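Long-range contacts in ferric uptake regulation protein (PDB 1MZB), which regulates genes of iron homeostasis, probably as a dimeric, metal-dependent transcriptional repressor that binds DNA through a winged-helix domain: residues A[67-72]-A[81-86]; A[3-8]-A[23-28]; A[39-44]-A[51-56]. All blocks are in the same frame, centred on the assembly; numbering follows the deposited sequence.

Contact 1: residues A[67-72]-A[81-86]. With ZN (zinc ion), chain C.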
loop_
_atom_site.group_PDB
_atom_site.type_symbol
_atom_site.label_atom_id
_atom_site.label_comp_id
_atom_site.label_asym_id
_atom_site.label_seq_id
_atom_site.Cartn_x
_atom_site.Cartn_y
_atom_site.Cartn_z
ATOM N N GLY A 67 -2.391 9.878 -15.046
ATOM C CA GLY A 67 -1.722 9.042 -14.077
ATOM C C GLY A 67 -2.150 9.289 -12.639
ATOM O O GLY A 67 -1.607 8.668 -11.730
ATOM N N LEU A 68 -3.100 10.182 -12.419
ATOM C CA LEU A 68 -3.573 10.417 -11.056
ATOM C C LEU A 68 -4.473 9.252 -10.603
ATOM O O LEU A 68 -4.608 8.991 -9.407
ATOM C CB LEU A 68 -4.375 11.702 -10.987
ATOM C CG LEU A 68 -3.510 12.954 -11.088
ATOM C CD1 LEU A 68 -4.426 14.169 -11.088
ATOM C CD2 LEU A 68 -2.530 12.982 -9.899
ATOM N N VAL A 69 -5.142 8.599 -11.550
ATOM C CA VAL A 69 -5.986 7.445 -11.168
ATOM C C VAL A 69 -5.726 6.308 -12.138
ATOM O O VAL A 69 -5.159 6.528 -13.209
ATOM C CB VAL A 69 -7.527 7.744 -11.162
ATOM C CG1 VAL A 69 -7.833 8.976 -10.324
ATOM C CG2 VAL A 69 -8.081 7.846 -12.547
ATOM N N VAL A 70 -6.102 5.097 -11.733
ATOM C CA VAL A 70 -5.948 3.924 -12.573
ATOM C C VAL A 70 -7.385 3.459 -12.790
ATOM O O VAL A 70 -8.194 3.545 -11.871
ATOM C CB VAL A 70 -5.192 2.801 -11.841
ATOM C CG1 VAL A 70 -5.154 1.561 -12.713
ATOM C CG2 VAL A 70 -3.737 3.255 -11.518
ATOM N N ARG A 71 -7.690 2.987 -13.986
ATOM C CA ARG A 71 -9.020 2.487 -14.294
ATOM C C ARG A 71 -8.888 0.970 -14.393
ATOM O O ARG A 71 -7.961 0.436 -15.020
ATOM C CB ARG A 71 -9.497 3.100 -15.616
ATOM C CG ARG A 71 -10.761 2.501 -16.213
ATOM C CD ARG A 71 -10.915 2.975 -17.661
ATOM N NE ARG A 71 -12.241 2.756 -18.212
ATOM C CZ ARG A 71 -13.007 3.727 -18.702
ATOM N NH1 ARG A 71 -12.572 4.992 -18.704
ATOM N NH2 ARG A 71 -14.199 3.433 -19.192
ATOM N N HIS A 72 -9.830 0.274 -13.773
ATOM C CA HIS A 72 -9.863 -1.172 -13.751
ATOM C C HIS A 72 -11.287 -1.608 -14.138
ATOM O O HIS A 72 -12.218 -0.846 -13.989
ATOM C CB HIS A 72 -9.643 -1.691 -12.322
ATOM C CG HIS A 72 -8.224 -1.624 -11.839
ATOM N ND1 HIS A 72 -7.841 -0.813 -10.791
ATOM C CD2 HIS A 72 -7.139 -2.363 -12.160
ATOM C CE1 HIS A 72 -6.582 -1.061 -10.481
ATOM N NE2 HIS A 72 -6.130 -2.000 -11.293
ATOM N N PHE A 81 -12.557 3.461 -10.768
ATOM C CA PHE A 81 -11.440 4.402 -10.826
ATOM C C PHE A 81 -10.908 4.521 -9.410
ATOM O O PHE A 81 -11.694 4.683 -8.488
ATOM C CB PHE A 81 -11.919 5.774 -11.296
ATOM C CG PHE A 81 -12.403 5.796 -12.720
ATOM C CD1 PHE A 81 -13.724 5.482 -13.036
ATOM C CD2 PHE A 81 -11.538 6.157 -13.758
ATOM C CE1 PHE A 81 -14.186 5.539 -14.395
ATOM C CE2 PHE A 81 -11.980 6.215 -15.096
ATOM C CZ PHE A 81 -13.307 5.910 -15.416
ATOM N N GLU A 82 -9.606 4.408 -9.224
ATOM C CA GLU A 82 -9.061 4.533 -7.870
ATOM C C GLU A 82 -7.772 5.313 -7.959
ATOM O O GLU A 82 -7.151 5.355 -8.997
ATOM C CB GLU A 82 -8.818 3.161 -7.231
ATOM C CG GLU A 82 -7.914 2.213 -8.042
ATOM C CD GLU A 82 -7.889 0.781 -7.471
ATOM O OE1 GLU A 82 -7.354 0.571 -6.368
ATOM O OE2 GLU A 82 -8.410 -0.133 -8.138
ATOM N N LEU A 83 -7.408 5.986 -6.885
ATOM C CA LEU A 83 -6.180 6.742 -6.907
ATOM C C LEU A 83 -4.982 5.841 -7.191
ATOM O O LEU A 83 -4.981 4.630 -6.895
ATOM C CB LEU A 83 -5.996 7.444 -5.569
ATOM C CG LEU A 83 -7.072 8.478 -5.288
ATOM C CD1 LEU A 83 -6.905 8.960 -3.843
ATOM C CD2 LEU A 83 -6.956 9.664 -6.296
ATOM N N ALA A 84 -3.963 6.449 -7.787
ATOM C CA ALA A 84 -2.732 5.762 -8.116
ATOM C C ALA A 84 -1.766 6.024 -6.953
ATOM O O ALA A 84 -1.072 5.113 -6.506
ATOM C CB ALA A 84 -2.153 6.313 -9.438
ATOM N N ASP A 85 -1.776 7.264 -6.446
ATOM C CA ASP A 85 -0.899 7.702 -5.344
ATOM C C ASP A 85 -0.865 6.796 -4.109
ATOM O O ASP A 85 0.179 6.675 -3.453
ATOM C CB ASP A 85 -1.240 9.154 -4.911
ATOM C CG ASP A 85 -2.710 9.339 -4.527
ATOM O OD1 ASP A 85 -3.590 9.022 -5.357
ATOM O OD2 ASP A 85 -2.997 9.811 -3.404
ATOM N N SER A 86 -1.994 6.159 -3.797
ATOM C CA SER A 86 -2.095 5.272 -2.641
ATOM C C SER A 86 -1.056 4.152 -2.713
ATOM O O SER A 86 -0.505 3.874 -3.786
ATOM C CB SER A 86 -3.502 4.661 -2.573
ATOM O OG SER A 86 -3.761 3.863 -3.721
HETATM ZN ZN ZN C . -7.876 -1.235 -5.576
#

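Contact 2: residues A[3-8]-A[23-28]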
loop_
_atom_site.group_PDB
_atom_site.type_symbol
_atom_site.label_atom_id
_atom_site.label_comp_id
_atom_site.label_asym_id
_atom_site.label_seq_id
_atom_site.Cartn_x
_atom_site.Cartn_y
_atom_site.Cartn_z
ATOM N N MET A 3 -2.497 24.420 -2.183
ATOM C CA MET A 3 -3.152 23.220 -1.596
ATOM C C MET A 3 -2.500 21.965 -2.173
ATOM O O MET A 3 -1.822 22.016 -3.199
ATOM C CB MET A 3 -4.645 23.240 -1.915
ATOM C CG MET A 3 -5.522 22.575 -0.865
ATOM S SD MET A 3 -7.304 22.846 -1.149
ATOM C CE MET A 3 -7.684 24.176 0.016
ATOM N N VAL A 4 -2.693 20.833 -1.506
ATOM C CA VAL A 4 -2.097 19.590 -1.971
ATOM C C VAL A 4 -2.741 19.142 -3.267
ATOM O O VAL A 4 -2.073 18.576 -4.127
ATOM C CB VAL A 4 -2.231 18.469 -0.893
ATOM C CG1 VAL A 4 -1.932 17.096 -1.500
ATOM C CG2 VAL A 4 -1.276 18.750 0.239
ATOM N N GLU A 5 -4.041 19.387 -3.408
ATOM C CA GLU A 5 -4.749 19.000 -4.627
ATOM C C GLU A 5 -4.234 19.813 -5.802
ATOM O O GLU A 5 -4.081 19.302 -6.903
ATOM C CB GLU A 5 -6.262 19.226 -4.488
ATOM C CG GLU A 5 -6.968 18.249 -3.560
ATOM C CD GLU A 5 -6.901 18.669 -2.110
ATOM O OE1 GLU A 5 -5.887 19.285 -1.734
ATOM O OE2 GLU A 5 -7.850 18.380 -1.338
ATOM N N ASN A 6 -3.968 21.093 -5.563
ATOM C CA ASN A 6 -3.462 21.951 -6.628
ATOM C C ASN A 6 -2.134 21.435 -7.150
ATOM O O ASN A 6 -1.926 21.379 -8.353
ATOM C CB ASN A 6 -3.301 23.383 -6.120
ATOM C CG ASN A 6 -4.634 24.063 -5.880
ATOM O OD1 ASN A 6 -5.681 23.407 -5.786
ATOM N ND2 ASN A 6 -4.604 25.388 -5.766
ATOM N N SER A 7 -1.242 21.047 -6.243
ATOM C CA SER A 7 0.057 20.538 -6.648
ATOM C C SER A 7 -0.109 19.258 -7.444
ATOM O O SER A 7 0.536 19.073 -8.470
ATOM C CB SER A 7 0.956 20.279 -5.432
ATOM O OG SER A 7 1.087 21.458 -4.654
ATOM N N GLU A 8 -0.999 18.378 -6.988
ATOM C CA GLU A 8 -1.204 17.125 -7.703
ATOM C C GLU A 8 -1.662 17.366 -9.124
ATOM O O GLU A 8 -1.175 16.729 -10.057
ATOM C CB GLU A 8 -2.227 16.269 -6.966
ATOM C CG GLU A 8 -1.725 15.797 -5.627
ATOM C CD GLU A 8 -2.704 14.860 -4.964
ATOM O OE1 GLU A 8 -3.821 15.314 -4.658
ATOM O OE2 GLU A 8 -2.353 13.677 -4.765
ATOM N N ILE A 23 -13.770 16.499 -7.581
ATOM C CA ILE A 23 -13.720 15.063 -7.879
ATOM C C ILE A 23 -12.517 14.394 -7.204
ATOM O O ILE A 23 -12.622 13.295 -6.641
ATOM C CB ILE A 23 -13.735 14.861 -9.408
ATOM C CG1 ILE A 23 -15.105 15.324 -9.929
ATOM C CG2 ILE A 23 -13.421 13.387 -9.750
ATOM C CD1 ILE A 23 -15.233 15.460 -11.436
ATOM N N LEU A 24 -11.371 15.059 -7.227
ATOM C CA LEU A 24 -10.211 14.513 -6.561
ATOM C C LEU A 24 -10.470 14.387 -5.041
ATOM O O LEU A 24 -10.016 13.443 -4.402
ATOM C CB LEU A 24 -8.998 15.407 -6.832
ATOM C CG LEU A 24 -7.642 14.818 -6.448
ATOM C CD1 LEU A 24 -7.374 13.562 -7.260
ATOM C CD2 LEU A 24 -6.545 15.869 -6.702
ATOM N N GLN A 25 -11.219 15.323 -4.462
ATOM C CA GLN A 25 -11.507 15.269 -3.029
ATOM C C GLN A 25 -12.454 14.118 -2.755
ATOM O O GLN A 25 -12.333 13.430 -1.736
ATOM C CB GLN A 25 -12.127 16.594 -2.547
ATOM C CG GLN A 25 -11.142 17.753 -2.530
ATOM C CD GLN A 25 -11.825 19.092 -2.272
ATOM O OE1 GLN A 25 -13.033 19.228 -2.467
ATOM N NE2 GLN A 25 -11.041 20.094 -1.858
ATOM N N MET A 26 -13.397 13.896 -3.674
ATOM C CA MET A 26 -14.318 12.790 -3.505
ATOM C C MET A 26 -13.538 11.478 -3.542
ATOM O O MET A 26 -13.799 10.565 -2.751
ATOM C CB MET A 26 -15.378 12.790 -4.601
ATOM C CG MET A 26 -16.450 11.755 -4.353
ATOM S SD MET A 26 -17.109 11.965 -2.672
ATOM C CE MET A 26 -17.811 13.622 -2.804
ATOM N N LEU A 27 -12.587 11.367 -4.465
ATOM C CA LEU A 27 -11.791 10.152 -4.563
ATOM C C LEU A 27 -10.977 9.934 -3.303
ATOM O O LEU A 27 -10.822 8.795 -2.839
ATOM C CB LEU A 27 -10.828 10.238 -5.746
ATOM C CG LEU A 27 -11.486 10.088 -7.112
ATOM C CD1 LEU A 27 -10.433 10.263 -8.206
ATOM C CD2 LEU A 27 -12.158 8.716 -7.193
ATOM N N ASP A 28 -10.445 11.023 -2.762
ATOM C CA ASP A 28 -9.622 10.925 -1.552
ATOM C C ASP A 28 -10.369 10.305 -0.372
ATOM O O ASP A 28 -9.818 9.453 0.327
ATOM C CB ASP A 28 -9.086 12.300 -1.163
ATOM C CG ASP A 28 -8.000 12.787 -2.105
ATOM O OD1 ASP A 28 -7.433 11.953 -2.845
ATOM O OD2 ASP A 28 -7.712 14.003 -2.108
#

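Contact 3: residues A[39-44]-A[51-56]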
loop_
_atom_site.group_PDB
_atom_site.type_symbol
_atom_site.label_atom_id
_atom_site.label_comp_id
_atom_site.label_asym_id
_atom_site.label_seq_id
_atom_site.Cartn_x
_atom_site.Cartn_y
_atom_site.Cartn_z
ATOM N N ASP A 39 -20.824 6.196 -8.949
ATOM C CA ASP A 39 -20.619 6.287 -7.498
ATOM C C ASP A 39 -20.085 7.673 -7.164
ATOM O O ASP A 39 -20.517 8.289 -6.183
ATOM C CB ASP A 39 -19.613 5.251 -6.982
ATOM C CG ASP A 39 -20.116 3.801 -7.077
ATOM O OD1 ASP A 39 -21.344 3.557 -6.935
ATOM O OD2 ASP A 39 -19.261 2.900 -7.276
ATOM N N VAL A 40 -19.129 8.163 -7.956
ATOM C CA VAL A 40 -18.583 9.501 -7.693
ATOM C C VAL A 40 -19.693 10.543 -7.854
ATOM O O VAL A 40 -19.904 11.411 -6.965
ATOM C CB VAL A 40 -17.380 9.814 -8.637
ATOM C CG1 VAL A 40 -16.880 11.237 -8.414
ATOM C CG2 VAL A 40 -16.239 8.839 -8.387
ATOM N N TYR A 41 -20.406 10.477 -8.973
ATOM C CA TYR A 41 -21.529 11.395 -9.252
ATOM C C TYR A 41 -22.584 11.397 -8.132
ATOM O O TYR A 41 -23.018 12.482 -7.640
ATOM C CB TYR A 41 -22.180 10.989 -10.598
ATOM C CG TYR A 41 -23.489 11.669 -10.885
ATOM C CD1 TYR A 41 -23.531 12.998 -11.285
ATOM C CD2 TYR A 41 -24.695 10.973 -10.749
ATOM C CE1 TYR A 41 -24.765 13.630 -11.557
ATOM C CE2 TYR A 41 -25.919 11.591 -11.009
ATOM C CZ TYR A 41 -25.945 12.913 -11.408
ATOM O OH TYR A 41 -27.169 13.514 -11.614
ATOM N N LYS A 42 -22.984 10.209 -7.695
ATOM C CA LYS A 42 -23.982 10.086 -6.633
ATOM C C LYS A 42 -23.461 10.692 -5.335
ATOM O O LYS A 42 -24.211 11.392 -4.630
ATOM C CB LYS A 42 -24.359 8.631 -6.396
ATOM C CG LYS A 42 -25.261 8.057 -7.495
ATOM C CD LYS A 42 -25.347 6.540 -7.380
ATOM C CE LYS A 42 -26.188 5.935 -8.499
ATOM N NZ LYS A 42 -26.201 4.446 -8.418
ATOM N N ALA A 43 -22.199 10.416 -5.008
ATOM C CA ALA A 43 -21.601 10.988 -3.781
ATOM C C ALA A 43 -21.620 12.505 -3.884
ATOM O O ALA A 43 -21.953 13.202 -2.916
ATOM C CB ALA A 43 -20.179 10.507 -3.607
ATOM N N LEU A 44 -21.259 13.029 -5.046
ATOM C CA LEU A 44 -21.270 14.470 -5.254
ATOM C C LEU A 44 -22.671 15.052 -5.149
ATOM O O LEU A 44 -22.855 16.132 -4.575
ATOM C CB LEU A 44 -20.676 14.823 -6.610
ATOM C CG LEU A 44 -19.153 14.724 -6.703
ATOM C CD1 LEU A 44 -18.726 14.906 -8.142
ATOM C CD2 LEU A 44 -18.521 15.773 -5.784
ATOM N N VAL A 51 -22.127 18.941 -10.233
ATOM C CA VAL A 51 -21.292 18.412 -11.307
ATOM C C VAL A 51 -22.089 17.309 -12.009
ATOM O O VAL A 51 -22.488 16.341 -11.365
ATOM C CB VAL A 51 -19.984 17.802 -10.751
ATOM C CG1 VAL A 51 -19.051 17.456 -11.896
ATOM C CG2 VAL A 51 -19.321 18.781 -9.773
ATOM N N GLY A 52 -22.328 17.472 -13.306
ATOM C CA GLY A 52 -23.103 16.480 -14.036
ATOM C C GLY A 52 -22.308 15.203 -14.245
ATOM O O GLY A 52 -21.076 15.216 -14.189
ATOM N N LEU A 53 -23.020 14.105 -14.512
ATOM C CA LEU A 53 -22.376 12.795 -14.721
ATOM C C LEU A 53 -21.333 12.776 -15.835
ATOM O O LEU A 53 -20.259 12.180 -15.670
ATOM C CB LEU A 53 -23.459 11.727 -14.984
ATOM C CG LEU A 53 -23.001 10.269 -15.150
ATOM C CD1 LEU A 53 -22.187 9.856 -13.894
ATOM C CD2 LEU A 53 -24.228 9.368 -15.325
ATOM N N ALA A 54 -21.662 13.365 -16.988
ATOM C CA ALA A 54 -20.738 13.418 -18.116
ATOM C C ALA A 54 -19.474 14.143 -17.716
ATOM O O ALA A 54 -18.376 13.778 -18.126
ATOM C CB ALA A 54 -21.390 14.117 -19.329
ATOM N N THR A 55 -19.614 15.176 -16.893
ATOM C CA THR A 55 -18.413 15.883 -16.469
ATOM C C THR A 55 -17.591 14.980 -15.522
ATOM O O THR A 55 -16.373 14.963 -15.584
ATOM C CB THR A 55 -18.787 17.181 -15.740
ATOM O OG1 THR A 55 -19.417 18.055 -16.686
ATOM C CG2 THR A 55 -17.523 17.863 -15.126
ATOM N N VAL A 56 -18.263 14.234 -14.660
ATOM C CA VAL A 56 -17.559 13.352 -13.730
ATOM C C VAL A 56 -16.777 12.333 -14.539
ATOM O O VAL A 56 -15.599 12.097 -14.289
ATOM C CB VAL A 56 -18.540 12.596 -12.765
ATOM C CG1 VAL A 56 -17.769 11.473 -12.036
ATOM C CG2 VAL A 56 -19.175 13.612 -11.708
#

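Contact 1: residues A[67-72]-A[81-86]
Val70 and Glu82 face each other as the hydrogen-bonded pair of a two-stranded antiparallel hairpin. Val70 N donates a hydrogen bond to Glu82 O at 2.9 Å, and Glu82 N donates one to Val70 O at 3.1 Å. Beyond the end of strand 81-83, a further backbone hydrogen bond joins Ala84 N to Leu68 O.

The Glu82 side chain links this hairpin to a metal. From CB, chi1 of 55° sets CG between the backbone N and the carbonyl carbon, and the chain then runs extended past Val70 O, with CG 4.1 Å from that oxygen and equally near His72 ND1. At the tip the two carboxylate oxygens divide their tasks. Glu82 OE1 binds the zinc ion at 2.0 Å. Glu82 OE2 takes a weak, strongly bent hydrogen bond from His72 ND1 at 2.8 Å. The imidazole and carboxylate planes stand 64° apart. Val70 CG1 lies over one face of the imidazole, which also stacks with Phe74. His72 thus stands in the second shell and may bias the rotation of the Glu82 carboxylate, though the bond is weak; His34, His91 and Glu102 complete the site.

The opposite face of the hairpin carries Arg71 and Phe81, whose side chains run alongside each other. Phe81 CZ sits 3.5 Å from Arg71 NH1, over one face of the guanidinium, whose plane is turned 70° from that of the ring; the same NH1 is hydrogen-bonded to Tyr57 OH. Val69 CG2 meets the edge of the Phe81 ring, next to helix 53-66. Gly67 closes that helix in a Schellman motif, and strand 69-72 follows directly. A presumed recognition helix leading straight into a two-stranded hairpin is characteristic of the winged-helix fold, here with a zinc ligand built into the wing.

Contact 2: residues A[3-8]-A[23-28]
Glu5 and Leu24 make the central apolar contact between helices 4-11 and 18-28. The CB and CG methylenes of Glu5 both lie 4.0 Å from Leu24 CD2, the two side chains running at a slant to each other.

The polar side of the contact includes no hydrogen bond between the two segments. A carboxylate oxygen, Glu8 OE1, comes to 3.5 Å from Leu24 CD2, so this one methyl is met by side chains from successive turns of helix 4-11. A bend at chi2 (85°) turns the Glu5 carboxylate toward Gln25, where OE2 lies 3.6 Å from Gln25 CG and 3.7 Å from NE2; carboxylate and amide planes are inclined by 68°.

Electrostatically the site is acidic. Glu5 OE2 is 4.4 Å from Asp28 OD2, and Glu8 OE1 is 4.8 Å from that same oxygen. Lys110 of the second subunit would offset part of this charge through a salt bridge to Glu8 OE2 and a long, weak ion pair with Asp28 OD1.

With axes 11.1 Å apart and inclined at 109°, the short segments meet through side chains alone. This is the packing of an N-terminal helix across the first helix of a winged-helix domain, at an edge that borders the dimer partner.

Contact 3: residues A[39-44]-A[51-56]
Tyr41 and Leu53 both hold CG trans to the backbone N (chi1 169° and -177°), which swings the phenol ring over the start of helix 53-66 and helps bring Leu53 CD1 against Tyr41 CB at 3.5 Å, the two side chains crossing at about a right angle. Leu53 CB lies over one ring face, 4.1 Å from the Tyr41 ring centroid and 17° off its normal, a CH-pi contact. The ring edge is met by Val51 O, 3.5 Å from Tyr41 CD1, and by Val56 CG2. Gly52, at the N-cap position, passes the ring obliquely.

Deeper in, the contact is wholly aliphatic. Val56 offers its two methyls to different partners: CG1 packs 3.7 Å from Val40 CG1, and CG2 meets Leu44 CD1 tip to tip at 3.8 Å. That leucine methyl also touches Val51 CB at 4.1 Å, and Ile23 and Met26 of helix 18-28 continue the apolar layer behind it.

These two helices and the turn between them form the helix-turn-helix of the domain. With no hydrogen bond joining the segments, their relative placement here rests on apolar packing and on one aromatic face laid against the first turn of helix 53-66, the presumed recognition helix.

How the contacts relate
Helix 18-28 connects all three contacts. In contact 2 it packs against the N-terminal helix; its Leu27 CD1 reaches Val69 CG1 of contact 1 at 3.6 Å, and its Met26 SD lies 3.5 Å from Ala43 CB of contact 3. Contacts 1 and 3 do not touch, their centres being about 17 Å apart, but helix 53-66 runs from the helix-turn-helix of contact 3 to the wing of contact 1. Only contact 1 holds a zinc ligand; the side chains of Asp28 in contact 2 and Val40 in contact 3 each stay about 13 Å from a zinc ion. Contacts 1 and 2 also share Lys110 of the second subunit, which bridges Asp85 and Glu8.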